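Aspartate-semialdehyde dehydrogenase (Thermus thermophilus, PDB 2YV3) probably catalyses the NADPH-dependent reductive dephosphorylation of L-aspartyl-4-phosphate to L-aspartate-semialdehyde, a step on the way to lysine, methionine and threonine. Local coordinates at residues 130-142 with 254-266. Residues are numbered along the deposited sequence; the frame is centred on the assembly and turned at random.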
loop_
_atom_site.group_PDB
_atom_site.type_symbol
_atom_site.label_atom_id
_atom_site.label_comp_id
_atom_site.label_asym_id
_atom_site.label_seq_id
_atom_site.Cartn_x
_atom_site.Cartn_y
_atom_site.Cartn_z
ATOM N N LEU A 130 -4.561 13.475 -4.644
ATOM C CA LEU A 130 -5.805 12.752 -4.866
ATOM C C LEU A 130 -6.871 13.627 -5.535
ATOM O O LEU A 130 -7.713 13.124 -6.271
ATOM C CB LEU A 130 -6.363 12.205 -3.549
ATOM C CG LEU A 130 -7.616 11.322 -3.684
ATOM C CD1 LEU A 130 -7.352 10.237 -4.735
ATOM C CD2 LEU A 130 -8.000 10.715 -2.344
ATOM N N ALA A 131 -6.839 14.928 -5.279
ATOM C CA ALA A 131 -7.806 15.846 -5.875
ATOM C C ALA A 131 -7.384 16.124 -7.313
ATOM O O ALA A 131 -8.186 16.141 -8.240
ATOM C CB ALA A 131 -7.852 17.154 -5.070
ATOM N N MET A 132 -6.095 16.341 -7.486
ATOM C CA MET A 132 -5.557 16.606 -8.797
ATOM C C MET A 132 -6.106 15.603 -9.805
ATOM O O MET A 132 -6.208 15.880 -10.998
ATOM C CB MET A 132 -4.036 16.519 -8.750
ATOM C CG MET A 132 -3.371 17.217 -9.904
ATOM S SD MET A 132 -3.307 18.997 -9.693
ATOM C CE MET A 132 -4.627 19.349 -8.438
ATOM N N ALA A 133 -6.454 14.425 -9.319
ATOM C CA ALA A 133 -6.991 13.417 -10.193
ATOM C C ALA A 133 -8.491 13.307 -9.959
ATOM O O ALA A 133 -9.270 13.204 -10.913
ATOM C CB ALA A 133 -6.308 12.077 -9.933
ATOM N N LEU A 134 -8.902 13.358 -8.696
ATOM C CA LEU A 134 -10.321 13.218 -8.373
ATOM C C LEU A 134 -11.155 14.455 -8.660
ATOM O O LEU A 134 -12.379 14.412 -8.598
ATOM C CB LEU A 134 -10.518 12.808 -6.907
ATOM C CG LEU A 134 -11.879 12.143 -6.660
ATOM C CD1 LEU A 134 -11.832 10.716 -7.231
ATOM C CD2 LEU A 134 -12.213 12.130 -5.175
ATOM N N TRP A 135 -10.506 15.563 -8.972
ATOM C CA TRP A 135 -11.266 16.757 -9.278
ATOM C C TRP A 135 -12.089 16.570 -10.557
ATOM O O TRP A 135 -13.316 16.699 -10.549
ATOM C CB TRP A 135 -10.359 17.975 -9.455
ATOM C CG TRP A 135 -11.204 19.106 -9.848
ATOM C CD1 TRP A 135 -11.032 19.939 -10.909
ATOM C CD2 TRP A 135 -12.465 19.439 -9.272
ATOM N NE1 TRP A 135 -12.121 20.765 -11.038
ATOM C CE2 TRP A 135 -13.015 20.477 -10.043
ATOM C CE3 TRP A 135 -13.185 18.956 -8.176
ATOM C CZ2 TRP A 135 -14.250 21.043 -9.760
ATOM C CZ3 TRP A 135 -14.402 19.514 -7.891
ATOM C CH2 TRP A 135 -14.929 20.550 -8.681
ATOM N N PRO A 136 -11.413 16.266 -11.684
ATOM C CA PRO A 136 -12.120 16.069 -12.953
ATOM C C PRO A 136 -13.121 14.901 -13.018
ATOM O O PRO A 136 -14.073 14.947 -13.791
ATOM C CB PRO A 136 -10.978 15.950 -13.967
ATOM C CG PRO A 136 -9.855 15.383 -13.150
ATOM C CD PRO A 136 -9.953 16.142 -11.869
ATOM N N LEU A 137 -12.930 13.864 -12.213
ATOM C CA LEU A 137 -13.859 12.729 -12.230
ATOM C C LEU A 137 -15.153 13.183 -11.583
ATOM O O LEU A 137 -16.252 12.895 -12.048
ATOM C CB LEU A 137 -13.278 11.543 -11.454
ATOM C CG LEU A 137 -12.042 10.823 -12.029
ATOM C CD1 LEU A 137 -11.116 11.804 -12.759
ATOM C CD2 LEU A 137 -11.291 10.124 -10.884
ATOM N N HIS A 138 -14.998 13.903 -10.486
ATOM C CA HIS A 138 -16.125 14.438 -9.764
ATOM C C HIS A 138 -16.938 15.311 -10.717
ATOM O O HIS A 138 -18.047 14.966 -11.086
ATOM C CB HIS A 138 -15.614 15.257 -8.583
ATOM C CG HIS A 138 -16.670 16.055 -7.893
ATOM N ND1 HIS A 138 -17.805 15.484 -7.360
ATOM C CD2 HIS A 138 -16.757 17.379 -7.633
ATOM C CE1 HIS A 138 -18.544 16.427 -6.801
ATOM N NE2 HIS A 138 -17.930 17.585 -6.953
ATOM N N ARG A 139 -16.366 16.430 -11.134
ATOM C CA ARG A 139 -17.065 17.339 -12.033
ATOM C C ARG A 139 -17.809 16.644 -13.186
ATOM O O ARG A 139 -18.951 16.988 -13.500
ATOM C CB ARG A 139 -16.081 18.381 -12.573
ATOM C CG ARG A 139 -14.869 17.807 -13.289
ATOM C CD ARG A 139 -13.651 18.754 -13.250
ATOM N NE ARG A 139 -13.839 19.994 -13.995
ATOM C CZ ARG A 139 -14.662 20.980 -13.638
ATOM N NH1 ARG A 139 -15.390 20.879 -12.533
ATOM N NH2 ARG A 139 -14.756 22.078 -14.388
ATOM N N ALA A 140 -17.171 15.657 -13.802
ATOM C CA ALA A 140 -17.777 14.930 -14.924
ATOM C C ALA A 140 -18.760 13.833 -14.534
ATOM O O ALA A 140 -19.841 13.747 -15.105
ATOM C CB ALA A 140 -16.675 14.316 -15.820
ATOM N N PHE A 141 -18.391 13.018 -13.550
ATOM C CA PHE A 141 -19.206 11.886 -13.135
ATOM C C PHE A 141 -19.880 11.913 -11.772
ATOM O O PHE A 141 -20.562 10.954 -11.413
ATOM C CB PHE A 141 -18.353 10.629 -13.191
ATOM C CG PHE A 141 -17.609 10.449 -14.488
ATOM C CD1 PHE A 141 -18.291 10.389 -15.704
ATOM C CD2 PHE A 141 -16.219 10.290 -14.484
ATOM C CE1 PHE A 141 -17.614 10.172 -16.885
ATOM C CE2 PHE A 141 -15.529 10.070 -15.669
ATOM C CZ PHE A 141 -16.233 10.010 -16.874
ATOM N N GLN A 142 -19.696 12.978 -11.008
ATOM C CA GLN A 142 -20.281 13.057 -9.675
ATOM C C GLN A 142 -20.059 11.778 -8.872
ATOM O O GLN A 142 -20.694 10.752 -9.111
ATOM C CB GLN A 142 -21.785 13.354 -9.733
ATOM C CG GLN A 142 -22.132 14.835 -9.874
ATOM C CD GLN A 142 -23.337 15.226 -9.027
ATOM O OE1 GLN A 142 -23.363 14.973 -7.814
ATOM N NE2 GLN A 142 -24.335 15.846 -9.658
ATOM N N ALA A 254 -13.801 6.962 -20.814
ATOM C CA ALA A 254 -14.344 8.308 -20.756
ATOM C C ALA A 254 -13.596 9.080 -19.674
ATOM O O ALA A 254 -13.452 10.302 -19.747
ATOM C CB ALA A 254 -15.838 8.263 -20.455
ATOM N N ALA A 255 -13.116 8.365 -18.663
ATOM C CA ALA A 255 -12.373 9.004 -17.584
ATOM C C ALA A 255 -10.975 9.333 -18.080
ATOM O O ALA A 255 -10.337 10.258 -17.577
ATOM C CB ALA A 255 -12.301 8.081 -16.366
ATOM N N ARG A 256 -10.532 8.571 -19.084
ATOM C CA ARG A 256 -9.225 8.711 -19.712
ATOM C C ARG A 256 -9.113 9.987 -20.519
ATOM O O ARG A 256 -8.298 10.856 -20.208
ATOM C CB ARG A 256 -8.964 7.516 -20.620
ATOM C CG ARG A 256 -7.795 6.652 -20.175
ATOM C CD ARG A 256 -7.933 5.226 -20.692
ATOM N NE ARG A 256 -7.701 5.109 -22.133
ATOM C CZ ARG A 256 -8.224 4.151 -22.896
ATOM N NH1 ARG A 256 -9.022 3.230 -22.359
ATOM N NH2 ARG A 256 -7.932 4.096 -24.186
ATOM N N GLU A 257 -9.914 10.095 -21.574
ATOM C CA GLU A 257 -9.897 11.291 -22.411
ATOM C C GLU A 257 -10.093 12.504 -21.496
ATOM O O GLU A 257 -9.339 13.468 -21.569
ATOM C CB GLU A 257 -11.000 11.200 -23.491
ATOM C CG GLU A 257 -10.660 10.238 -24.660
ATOM C CD GLU A 257 -11.892 9.594 -25.327
ATOM O OE1 GLU A 257 -12.617 8.819 -24.654
ATOM O OE2 GLU A 257 -12.134 9.853 -26.536
ATOM N N VAL A 258 -11.096 12.451 -20.625
ATOM C CA VAL A 258 -11.332 13.541 -19.683
ATOM C C VAL A 258 -10.061 13.774 -18.873
ATOM O O VAL A 258 -9.543 14.887 -18.813
ATOM C CB VAL A 258 -12.475 13.196 -18.713
ATOM C CG1 VAL A 258 -12.553 14.228 -17.594
ATOM C CG2 VAL A 258 -13.792 13.122 -19.490
ATOM N N LEU A 259 -9.558 12.725 -18.236
ATOM C CA LEU A 259 -8.327 12.866 -17.474
ATOM C C LEU A 259 -7.249 13.392 -18.399
ATOM O O LEU A 259 -6.456 14.226 -18.004
ATOM C CB LEU A 259 -7.890 11.526 -16.876
ATOM C CG LEU A 259 -8.650 11.128 -15.608
ATOM C CD1 LEU A 259 -8.382 9.669 -15.277
ATOM C CD2 LEU A 259 -8.241 12.047 -14.457
ATOM N N LYS A 260 -7.235 12.915 -19.635
ATOM C CA LYS A 260 -6.240 13.351 -20.608
ATOM C C LYS A 260 -6.252 14.857 -20.876
ATOM O O LYS A 260 -5.350 15.374 -21.544
ATOM C CB LYS A 260 -6.416 12.596 -21.926
ATOM C CG LYS A 260 -5.539 11.360 -22.076
ATOM C CD LYS A 260 -4.105 11.745 -22.357
ATOM C CE LYS A 260 -3.290 10.570 -22.897
ATOM N NZ LYS A 260 -3.122 9.429 -21.928
ATOM N N GLU A 261 -7.247 15.558 -20.335
ATOM C CA GLU A 261 -7.356 17.004 -20.522
ATOM C C GLU A 261 -7.078 17.849 -19.288
ATOM O O GLU A 261 -6.674 19.005 -19.398
ATOM C CB GLU A 261 -8.740 17.357 -21.044
ATOM C CG GLU A 261 -8.945 16.931 -22.466
ATOM C CD GLU A 261 -7.773 17.343 -23.307
ATOM O OE1 GLU A 261 -7.352 18.521 -23.182
ATOM O OE2 GLU A 261 -7.269 16.497 -24.079
ATOM N N ALA A 262 -7.299 17.279 -18.111
ATOM C CA ALA A 262 -7.079 17.997 -16.861
ATOM C C ALA A 262 -5.657 18.548 -16.736
ATOM O O ALA A 262 -4.691 17.947 -17.223
ATOM C CB ALA A 262 -7.393 17.082 -15.676
ATOM N N PRO A 263 -5.514 19.714 -16.082
ATOM C CA PRO A 263 -4.175 20.292 -15.927
ATOM C C PRO A 263 -3.371 19.585 -14.838
ATOM O O PRO A 263 -3.931 18.904 -13.977
ATOM C CB PRO A 263 -4.467 21.753 -15.599
ATOM C CG PRO A 263 -5.784 21.683 -14.878
ATOM C CD PRO A 263 -6.562 20.653 -15.640
ATOM N N GLY A 264 -2.058 19.739 -14.901
ATOM C CA GLY A 264 -1.186 19.126 -13.922
ATOM C C GLY A 264 -1.539 17.712 -13.506
ATOM O O GLY A 264 -1.460 17.386 -12.311
ATOM N N VAL A 265 -1.907 16.866 -14.465
ATOM C CA VAL A 265 -2.267 15.491 -14.146
ATOM C C VAL A 265 -1.889 14.516 -15.260
ATOM O O VAL A 265 -2.746 13.968 -15.963
ATOM C CB VAL A 265 -3.779 15.386 -13.850
ATOM C CG1 VAL A 265 -4.550 15.927 -15.013
ATOM C CG2 VAL A 265 -4.178 13.939 -13.562
ATOM N N GLU A 266 -0.593 14.293 -15.411
ATOM C CA GLU A 266 -0.105 13.384 -16.435
ATOM C C GLU A 266 -0.834 12.057 -16.355
ATOM O O GLU A 266 -0.857 11.411 -15.318
ATOM C CB GLU A 266 1.400 13.156 -16.256
ATOM C CG GLU A 266 2.031 12.224 -17.274
ATOM C CD GLU A 266 3.543 12.171 -17.137
ATOM O OE1 GLU A 266 4.039 11.680 -16.096
ATOM O OE2 GLU A 266 4.241 12.630 -18.071
#
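P136 meets A262 and L259 through the outer corner of its ring: CG lies 3.9 Å from A262 CB and equally far from L259 CD2, the leucine side chain crossing the proline at about a right angle. L259 also reaches L137, with its CD2 beside L137 CD1. On the outer flank of this apolar group, V258 CG1 borders P136 CB at 4.3 Å and also approaches A140 CB.

The aromatic part of the interface lies one helical turn on, at F141. With chi1 at -50°, CG stands anti to the carbonyl carbon and the ring presents its edge to the helix 252-259: CE2 is 3.8 Å from A255 CA, and CZ is 4.0 Å from A254 CB, both A255 CA and A254 C lying near the ring plane. A140 CB covers one face of the same ring, over its centre. An alanine at F141 would take away this edge and is likely to open a gap beside A254 and A255, leaving A140 CB without the ring it covers.

The axes of helical segments 130-141 and 254-259 approach to 9.9 Å, with 118° between their N-to-C directions, so they cross steeply rather than running side by side. Both pack on the mixed sheet of the dimerisation domain: L137 touches F246 on strand 237-246 and F305 on strand 302-310, while A255 rests on L303 of the latter strand.

Side chains also lie against backbone oxygens. In the middle, A133 O faces L259 CD2 at 3.9 Å; at the far end, V265 CB sits 3.8 Å from M132 O. M132, its CG anti to the backbone N (chi1 -161°) and its chain bent further out, passes alongside G264 O, to which CG is its closest atom and SD the next at 3.6 Å.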